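Local structure of transcriptional regulator (LacI family) (Clostridium acetobutylicum ATCC 824, 3G85) at residues L100-D110 and E265-G274; S68-I77 and T91-R99. The protein probably regulates transcription by binding DNA at cis-regulatory sites, as members of the LacI family generally do. All coordinates share one frame; numbering follows the deposited sequence.

Contact 1 of 2, residues L100-D110 and E265-G274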
loop_
_atom_site.group_PDB
_atom_site.type_symbol
_atom_site.label_atom_id
_atom_site.label_comp_id
_atom_site.label_asym_id
_atom_site.label_seq_id
_atom_site.Cartn_x
_atom_site.Cartn_y
_atom_site.Cartn_z
ATOM N N LEU A 100 6.470 -5.952 9.685
ATOM C CA LEU A 100 7.016 -6.050 11.014
ATOM C C LEU A 100 8.128 -7.125 11.096
ATOM O O LEU A 100 8.098 -8.133 10.403
ATOM C CB LEU A 100 5.931 -6.197 12.087
ATOM C CG LEU A 100 6.416 -5.926 13.534
ATOM C CD1 LEU A 100 7.282 -4.634 13.684
ATOM C CD2 LEU A 100 5.258 -5.955 14.552
ATOM N N SER A 101 9.141 -6.839 11.896
ATOM C CA SER A 101 10.267 -7.724 12.054
ATOM C C SER A 101 10.779 -7.603 13.487
ATOM O O SER A 101 10.738 -6.528 14.077
ATOM C CB SER A 101 11.363 -7.354 11.075
ATOM O OG SER A 101 12.510 -8.197 11.238
ATOM N N ASN A 102 11.241 -8.705 14.066
ATOM C CA ASN A 102 11.866 -8.564 15.368
ATOM C C ASN A 102 13.377 -8.578 15.157
ATOM O O ASN A 102 14.136 -8.676 16.103
ATOM C CB ASN A 102 11.342 -9.633 16.349
ATOM C CG ASN A 102 11.603 -11.042 15.874
ATOM O OD1 ASN A 102 12.389 -11.272 14.945
ATOM N ND2 ASN A 102 10.965 -12.012 16.533
ATOM N N LYS A 103 13.821 -8.474 13.896
ATOM C CA LYS A 103 15.265 -8.412 13.614
ATOM C C LYS A 103 15.689 -7.085 12.950
ATOM O O LYS A 103 16.704 -6.473 13.309
ATOM C CB LYS A 103 15.698 -9.598 12.738
ATOM C CG LYS A 103 17.187 -9.579 12.369
ATOM C CD LYS A 103 17.569 -10.811 11.578
ATOM C CE LYS A 103 19.063 -10.791 11.279
ATOM N NZ LYS A 103 19.481 -11.989 10.495
ATOM N N TYR A 104 14.935 -6.703 11.922
ATOM C CA TYR A 104 15.188 -5.505 11.158
ATOM C C TYR A 104 14.252 -4.390 11.578
ATOM O O TYR A 104 13.099 -4.636 11.941
ATOM C CB TYR A 104 14.992 -5.803 9.647
ATOM C CG TYR A 104 16.010 -6.779 9.103
ATOM C CD1 TYR A 104 17.285 -6.353 8.755
ATOM C CD2 TYR A 104 15.702 -8.143 8.970
ATOM C CE1 TYR A 104 18.235 -7.257 8.254
ATOM C CE2 TYR A 104 16.646 -9.056 8.499
ATOM C CZ TYR A 104 17.907 -8.594 8.138
ATOM O OH TYR A 104 18.879 -9.452 7.661
ATOM N N SER A 105 14.755 -3.157 11.510
ATOM C CA SER A 105 13.931 -1.956 11.667
ATOM C C SER A 105 12.957 -1.828 10.476
ATOM O O SER A 105 13.188 -2.372 9.347
ATOM C CB SER A 105 14.822 -0.712 11.822
ATOM O OG SER A 105 15.678 -0.817 12.988
ATOM N N SER A 106 11.852 -1.147 10.716
ATOM C CA SER A 106 10.795 -1.092 9.727
ATOM C C SER A 106 9.994 0.190 9.851
ATOM O O SER A 106 9.923 0.803 10.934
ATOM C CB SER A 106 9.865 -2.319 9.834
ATOM O OG SER A 106 9.208 -2.371 11.105
ATOM N N VAL A 107 9.404 0.605 8.722
ATOM C CA VAL A 107 8.430 1.689 8.697
ATOM C C VAL A 107 7.151 1.088 8.074
ATOM O O VAL A 107 7.173 0.628 6.915
ATOM C CB VAL A 107 8.978 2.923 7.883
ATOM C CG1 VAL A 107 7.970 4.018 7.744
ATOM C CG2 VAL A 107 10.234 3.526 8.552
ATOM N N ASN A 108 6.076 1.054 8.847
ATOM C CA ASN A 108 4.870 0.295 8.493
ATOM C C ASN A 108 3.641 1.147 8.654
ATOM O O ASN A 108 3.711 2.251 9.190
ATOM C CB ASN A 108 4.694 -0.946 9.381
ATOM C CG ASN A 108 5.964 -1.801 9.506
ATOM O OD1 ASN A 108 6.251 -2.320 10.589
ATOM N ND2 ASN A 108 6.718 -1.937 8.454
ATOM N N VAL A 109 2.509 0.660 8.153
ATOM C CA VAL A 109 1.257 1.363 8.383
ATOM C C VAL A 109 0.343 0.369 9.092
ATOM O O VAL A 109 0.525 -0.844 8.983
ATOM C CB VAL A 109 0.683 1.969 7.060
ATOM C CG1 VAL A 109 0.244 0.825 6.115
ATOM C CG2 VAL A 109 -0.467 2.983 7.335
ATOM N N ASP A 110 -0.622 0.844 9.870
ATOM C CA ASP A 110 -1.527 -0.129 10.529
ATOM C C ASP A 110 -2.602 -0.611 9.570
ATOM O O ASP A 110 -3.659 0.000 9.431
ATOM C CB ASP A 110 -2.153 0.406 11.812
ATOM C CG ASP A 110 -2.749 -0.743 12.685
ATOM O OD1 ASP A 110 -3.241 -1.762 12.138
ATOM O OD2 ASP A 110 -2.720 -0.634 13.927
ATOM N N GLU A 265 18.999 1.310 17.454
ATOM C CA GLU A 265 19.321 -0.067 17.276
ATOM C C GLU A 265 18.149 -0.803 16.606
ATOM O O GLU A 265 16.997 -0.314 16.543
ATOM C CB GLU A 265 19.671 -0.651 18.675
ATOM C CG GLU A 265 20.069 -2.074 18.772
ATOM C CD GLU A 265 21.212 -2.450 17.817
ATOM O OE1 GLU A 265 22.373 -2.464 18.257
ATOM O OE2 GLU A 265 20.938 -2.730 16.634
ATOM N N ASN A 266 18.433 -1.988 16.076
ATOM C CA ASN A 266 17.416 -2.793 15.423
ATOM C C ASN A 266 16.815 -3.795 16.380
ATOM O O ASN A 266 17.554 -4.388 17.166
ATOM C CB ASN A 266 18.055 -3.543 14.243
ATOM C CG ASN A 266 18.635 -2.612 13.230
ATOM O OD1 ASN A 266 17.934 -1.775 12.634
ATOM N ND2 ASN A 266 19.927 -2.732 13.018
ATOM N N PRO A 267 15.479 -4.012 16.332
ATOM C CA PRO A 267 14.458 -3.364 15.488
ATOM C C PRO A 267 13.834 -2.109 16.110
ATOM O O PRO A 267 13.360 -2.133 17.245
ATOM C CB PRO A 267 13.398 -4.453 15.347
ATOM C CG PRO A 267 13.426 -5.168 16.700
ATOM C CD PRO A 267 14.877 -5.059 17.184
ATOM N N THR A 268 13.879 -1.016 15.366
ATOM C CA THR A 268 13.062 0.146 15.624
ATOM C C THR A 268 11.897 0.100 14.617
ATOM O O THR A 268 12.106 -0.112 13.419
ATOM C CB THR A 268 13.918 1.422 15.491
ATOM O OG1 THR A 268 14.793 1.509 16.640
ATOM C CG2 THR A 268 13.036 2.679 15.406
ATOM N N SER A 269 10.674 0.270 15.104
ATOM C CA SER A 269 9.491 0.005 14.298
ATOM C C SER A 269 8.589 1.222 14.419
ATOM O O SER A 269 8.040 1.483 15.490
ATOM C CB SER A 269 8.769 -1.262 14.792
ATOM O OG SER A 269 9.712 -2.330 14.889
ATOM N N ILE A 270 8.495 1.983 13.331
ATOM C CA ILE A 270 7.593 3.127 13.253
ATOM C C ILE A 270 6.292 2.683 12.602
ATOM O O ILE A 270 6.293 2.105 11.495
ATOM C CB ILE A 270 8.175 4.292 12.421
ATOM C CG1 ILE A 270 9.618 4.609 12.844
ATOM C CG2 ILE A 270 7.280 5.533 12.547
ATOM C CD1 ILE A 270 9.825 4.699 14.376
ATOM N N LEU A 271 5.190 2.975 13.275
ATOM C CA LEU A 271 3.902 2.600 12.794
ATOM C C LEU A 271 3.071 3.844 12.437
ATOM O O LEU A 271 2.731 4.618 13.316
ATOM C CB LEU A 271 3.185 1.743 13.849
ATOM C CG LEU A 271 1.901 1.060 13.382
ATOM C CD1 LEU A 271 2.089 0.073 12.164
ATOM C CD2 LEU A 271 1.203 0.336 14.560
ATOM N N PHE A 272 2.768 4.019 11.149
ATOM C CA PHE A 272 1.967 5.150 10.697
ATOM C C PHE A 272 0.502 4.860 10.775
ATOM O O PHE A 272 0.068 3.682 10.695
ATOM C CB PHE A 272 2.283 5.537 9.239
ATOM C CG PHE A 272 3.518 6.369 9.097
ATOM C CD1 PHE A 272 3.419 7.713 8.743
ATOM C CD2 PHE A 272 4.782 5.818 9.376
ATOM C CE1 PHE A 272 4.563 8.493 8.619
ATOM C CE2 PHE A 272 5.929 6.579 9.256
ATOM C CZ PHE A 272 5.821 7.915 8.892
ATOM N N ASP A 273 -0.271 5.934 10.880
ATOM C CA ASP A 273 -1.715 5.830 10.751
ATOM C C ASP A 273 -2.031 6.067 9.267
ATOM O O ASP A 273 -1.557 7.056 8.709
ATOM C CB ASP A 273 -2.405 6.925 11.567
ATOM C CG ASP A 273 -3.933 6.984 11.295
ATOM O OD1 ASP A 273 -4.644 6.077 11.746
ATOM O OD2 ASP A 273 -4.416 7.910 10.590
ATOM N N GLY A 274 -2.810 5.198 8.616
ATOM C CA GLY A 274 -3.210 5.490 7.213
ATOM C C GLY A 274 -4.497 6.304 7.243
ATOM O O GLY A 274 -5.504 5.788 7.706
HETATM O O HOH W 1 10.680 -3.830 12.808
HETATM O O HOH W 2 17.425 -3.013 10.248
HETATM O O HOH W 3 -3.883 2.901 9.962
#
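The ring of F272 meets N108 O at its edge, near the ring plane, while V107 CG1 approaches it obliquely, F272 CE2 lying 3.6 Å from V107 CG1. V107, I270 and F272 share one face of the sheet, where M248 and T251 of helix 245-260 also touch the F272 side chain, so bulky apolar residues suit these positions. On the other face stand S106, N108, S269 and L271. Strands 105-109 and 269-272 run parallel, 21° apart, and 269-272 is one of the two edge strands of the parallel six-stranded sheet in this Rossmann-like domain of the periplasmic-binding-protein type. Its backbone ladder runs from S106 N to D110 N, with F272 N reaching N108 O in a nearly straight bond (2.8 Å, 176°). Before the ladder, the S105 hydroxyl both accepts and donates. With OG beside its own backbone N (chi1 -60°), S105 OG accepts from T268 N at 3.0 Å and donates to N266 OD1, at a distance too short to be taken at face value. The N266-P267 peptide bond is cis, and P267 CB packs 3.4 Å from Y104 O. A water bonded to S101 O, Y104 O, S106 OG and S269 OG bridges the two segments on the serine side.

Contact 2 of 2, residues S68-I77 and T91-R99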
loop_
_atom_site.group_PDB
_atom_site.type_symbol
_atom_site.label_atom_id
_atom_site.label_comp_id
_atom_site.label_asym_id
_atom_site.label_seq_id
_atom_site.Cartn_x
_atom_site.Cartn_y
_atom_site.Cartn_z
ATOM N N SER A 68 28.563 -3.472 -0.854
ATOM C CA SER A 68 27.345 -2.961 -0.208
ATOM C C SER A 68 27.178 -1.450 -0.279
ATOM O O SER A 68 28.147 -0.691 -0.203
ATOM C CB SER A 68 27.218 -3.441 1.247
ATOM O OG SER A 68 27.869 -2.550 2.134
ATOM N N PHE A 69 25.926 -1.028 -0.436
ATOM C CA PHE A 69 25.543 0.353 -0.225
ATOM C C PHE A 69 25.729 0.690 1.260
ATOM O O PHE A 69 26.028 -0.185 2.050
ATOM C CB PHE A 69 24.093 0.520 -0.632
ATOM C CG PHE A 69 23.891 0.529 -2.111
ATOM C CD1 PHE A 69 24.247 1.642 -2.860
ATOM C CD2 PHE A 69 23.355 -0.575 -2.760
ATOM C CE1 PHE A 69 24.041 1.679 -4.241
ATOM C CE2 PHE A 69 23.148 -0.558 -4.166
ATOM C CZ PHE A 69 23.498 0.558 -4.892
ATOM N N ASP A 70 25.556 1.946 1.627
ATOM C CA ASP A 70 25.651 2.342 3.035
ATOM C C ASP A 70 24.413 1.950 3.845
ATOM O O ASP A 70 24.491 1.818 5.071
ATOM C CB ASP A 70 25.914 3.825 3.149
ATOM C CG ASP A 70 27.248 4.202 2.538
ATOM O OD1 ASP A 70 28.283 3.930 3.191
ATOM O OD2 ASP A 70 27.252 4.705 1.394
ATOM N N ALA A 71 23.282 1.788 3.148
ATOM C CA ALA A 71 22.020 1.369 3.757
ATOM C C ALA A 71 21.064 0.974 2.642
ATOM O O ALA A 71 21.250 1.358 1.471
ATOM C CB ALA A 71 21.424 2.514 4.579
ATOM N N ALA A 72 20.033 0.211 2.990
ATOM C CA ALA A 72 19.023 -0.153 1.994
ATOM C C ALA A 72 17.649 -0.093 2.611
ATOM O O ALA A 72 17.493 -0.361 3.803
ATOM C CB ALA A 72 19.275 -1.549 1.466
ATOM N N ILE A 73 16.660 0.205 1.776
ATOM C CA ILE A 73 15.249 0.141 2.157
ATOM C C ILE A 73 14.651 -0.840 1.161
ATOM O O ILE A 73 14.853 -0.665 -0.057
ATOM C CB ILE A 73 14.540 1.497 1.920
ATOM C CG1 ILE A 73 15.216 2.634 2.713
ATOM C CG2 ILE A 73 13.080 1.372 2.301
ATOM C CD1 ILE A 73 14.919 4.051 2.184
ATOM N N ILE A 74 13.913 -1.841 1.643
ATOM C CA ILE A 74 13.270 -2.795 0.734
ATOM C C ILE A 74 11.810 -2.476 0.665
ATOM O O ILE A 74 11.120 -2.606 1.672
ATOM C CB ILE A 74 13.382 -4.234 1.207
ATOM C CG1 ILE A 74 14.763 -4.547 1.794
ATOM C CG2 ILE A 74 12.947 -5.167 0.049
ATOM C CD1 ILE A 74 15.985 -4.232 0.925
ATOM N N ALA A 75 11.350 -2.046 -0.512
ATOM C CA ALA A 75 9.967 -1.574 -0.681
ATOM C C ALA A 75 8.890 -2.644 -0.433
ATOM O O ALA A 75 7.857 -2.351 0.184
ATOM C CB ALA A 75 9.797 -0.937 -2.054
ATOM N N ASN A 76 9.122 -3.872 -0.924
ATOM C CA ASN A 76 8.149 -4.952 -0.759
ATOM C C ASN A 76 8.844 -6.300 -0.736
ATOM O O ASN A 76 8.901 -6.987 -1.771
ATOM C CB ASN A 76 7.068 -4.911 -1.891
ATOM C CG ASN A 76 6.053 -6.060 -1.772
ATOM O OD1 ASN A 76 5.553 -6.344 -0.675
ATOM N ND2 ASN A 76 5.764 -6.733 -2.896
ATOM N N ILE A 77 9.419 -6.670 0.414
ATOM C CA ILE A 77 10.211 -7.889 0.467
ATOM C C ILE A 77 9.282 -9.116 0.368
ATOM O O ILE A 77 8.192 -9.110 0.947
ATOM C CB ILE A 77 11.112 -7.922 1.731
ATOM C CG1 ILE A 77 12.189 -9.014 1.581
ATOM C CG2 ILE A 77 10.245 -8.017 3.040
ATOM C CD1 ILE A 77 13.430 -8.779 2.406
ATOM N N THR A 91 26.016 -6.446 6.346
ATOM C CA THR A 91 27.010 -5.427 6.711
ATOM C C THR A 91 26.506 -3.969 6.624
ATOM O O THR A 91 27.311 -3.018 6.728
ATOM C CB THR A 91 28.293 -5.573 5.825
ATOM O OG1 THR A 91 27.996 -5.225 4.455
ATOM C CG2 THR A 91 28.872 -7.023 5.896
ATOM N N LEU A 92 25.193 -3.803 6.435
ATOM C CA LEU A 92 24.586 -2.487 6.231
ATOM C C LEU A 92 23.185 -2.456 6.873
ATOM O O LEU A 92 22.497 -3.485 6.931
ATOM C CB LEU A 92 24.507 -2.134 4.732
ATOM C CG LEU A 92 23.340 -2.688 3.909
ATOM C CD1 LEU A 92 23.230 -2.012 2.542
ATOM C CD2 LEU A 92 23.423 -4.206 3.746
ATOM N N PRO A 93 22.763 -1.291 7.361
ATOM C CA PRO A 93 21.412 -1.197 7.913
ATOM C C PRO A 93 20.380 -1.397 6.801
ATOM O O PRO A 93 20.539 -0.821 5.704
ATOM C CB PRO A 93 21.323 0.244 8.394
ATOM C CG PRO A 93 22.752 0.718 8.482
ATOM C CD PRO A 93 23.480 -0.012 7.428
ATOM N N ILE A 94 19.346 -2.183 7.100
ATOM C CA ILE A 94 18.250 -2.458 6.168
ATOM C C ILE A 94 16.920 -2.121 6.822
ATOM O O ILE A 94 16.617 -2.596 7.913
ATOM C CB ILE A 94 18.200 -3.945 5.722
ATOM C CG1 ILE A 94 19.509 -4.350 5.004
ATOM C CG2 ILE A 94 16.942 -4.202 4.858
ATOM C CD1 ILE A 94 19.520 -5.723 4.353
ATOM N N ILE A 95 16.131 -1.298 6.144
ATOM C CA ILE A 95 14.781 -0.964 6.601
ATOM C C ILE A 95 13.759 -1.720 5.738
ATOM O O ILE A 95 13.783 -1.616 4.509
ATOM C CB ILE A 95 14.538 0.526 6.472
ATOM C CG1 ILE A 95 15.667 1.277 7.176
ATOM C CG2 ILE A 95 13.201 0.932 7.114
ATOM C CD1 ILE A 95 15.496 2.689 7.104
ATOM N N LEU A 96 12.868 -2.462 6.373
ATOM C CA LEU A 96 11.782 -3.103 5.669
ATOM C C LEU A 96 10.604 -2.143 5.625
ATOM O O LEU A 96 10.255 -1.544 6.637
ATOM C CB LEU A 96 11.360 -4.390 6.377
ATOM C CG LEU A 96 12.498 -5.405 6.537
ATOM C CD1 LEU A 96 11.917 -6.708 7.200
ATOM C CD2 LEU A 96 13.109 -5.688 5.183
ATOM N N PHE A 97 9.980 -2.018 4.461
ATOM C CA PHE A 97 8.823 -1.165 4.314
ATOM C C PHE A 97 7.557 -2.002 4.452
ATOM O O PHE A 97 7.336 -2.966 3.676
ATOM C CB PHE A 97 8.895 -0.465 2.948
ATOM C CG PHE A 97 7.983 0.710 2.816
ATOM C CD1 PHE A 97 8.461 1.989 3.039
ATOM C CD2 PHE A 97 6.655 0.542 2.418
ATOM C CE1 PHE A 97 7.629 3.107 2.894
ATOM C CE2 PHE A 97 5.804 1.662 2.279
ATOM C CZ PHE A 97 6.312 2.943 2.531
ATOM N N ASN A 98 6.735 -1.653 5.440
ATOM C CA ASN A 98 5.493 -2.338 5.772
ATOM C C ASN A 98 5.629 -3.844 6.033
ATOM O O ASN A 98 4.871 -4.651 5.476
ATOM C CB ASN A 98 4.426 -2.082 4.678
ATOM C CG ASN A 98 3.015 -2.030 5.238
ATOM O OD1 ASN A 98 2.802 -1.866 6.445
ATOM N ND2 ASN A 98 2.037 -2.167 4.353
ATOM N N ARG A 99 6.607 -4.218 6.848
ATOM C CA ARG A 99 6.744 -5.577 7.341
ATOM C C ARG A 99 7.228 -5.452 8.723
ATOM O O ARG A 99 8.335 -4.956 8.919
ATOM C CB ARG A 99 7.886 -6.310 6.649
ATOM C CG ARG A 99 7.686 -6.578 5.310
ATOM C CD ARG A 99 6.862 -7.849 5.096
ATOM N NE ARG A 99 6.880 -8.040 3.651
ATOM C CZ ARG A 99 6.305 -7.217 2.782
ATOM N NH1 ARG A 99 5.600 -6.158 3.210
ATOM N NH2 ARG A 99 6.417 -7.458 1.488
HETATM O O HOH W 4 9.223 -4.743 2.568
HETATM O O HOH W 5 6.986 -10.694 3.294
#
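R99 turns its chain at chi1 -68° and bends it again at chi2 -83°, bringing the guanidinium edge to N76 OD1 and I77 O; N76, with CG anti to its backbone N, extends its amide to meet it. These groups lie just past the carboxyl ends of two parallel strands, 71-74 and 94-97, joined through helix 79-87 in a beta-alpha-beta crossover of the Rossmann-like domain. The ladder alternates between the strands: A72 N bonds to P93 O, I95 N to A72 O, I74 N to I95 O and F97 N to I74 O, the first three at 2.9 Å.

Beta-branched and small residues suit this buried centre of the sheet. On one face I74 CG1 rests 3.8 Å from I94 CG2 and lies alongside L96, reaching its CD2; L82 and L85 of helix 79-87 cover L96. On the other face I73 and I95 pack under helix 245-260. Before the strands, L92 CD1 lies against F69 O (3.4 Å) and also reaches A72 CB, a site where alanine leaves room for the leucine. Beyond them, a water receives I77 N and donates to I74 O and F97 O, linking the strand ends.

An arginine suits this place after strand 94-97 because its several N-H groups can serve oxygens of both segments. R99 NH1 returns to N98 O. R99 NH2 donates to I77 O at 2.5 Å, a length so short that its exact value is doubtful. R99 NH2 also donates to N76 OD1 at 2.6 Å, with OD1 in the guanidinium plane but the donor 42° above the amide's carbonyl plane.

How the contacts relate
From the N terminus, contact 2 forms first: 68-77 leads through helix 79-87 back to 91-99, closing a short crossover of 13 intervening residues. The chain then runs directly from R99 into L100, where contact 1 opens; its partner arrives only after 154 residues that include most of the other domain's sheet and helix 245-260. The two closures are therefore in series, neither nested nor crossed. In space they share one sheet, since strand 94-97 neighbours 105-109, with probable hydrogen bonds from L96 N to S105 O and from N98 N to V107 O. Together they order four strands, 71-74, 94-97, 105-109 and 269-272, the last returned to the sheet from late in the chain.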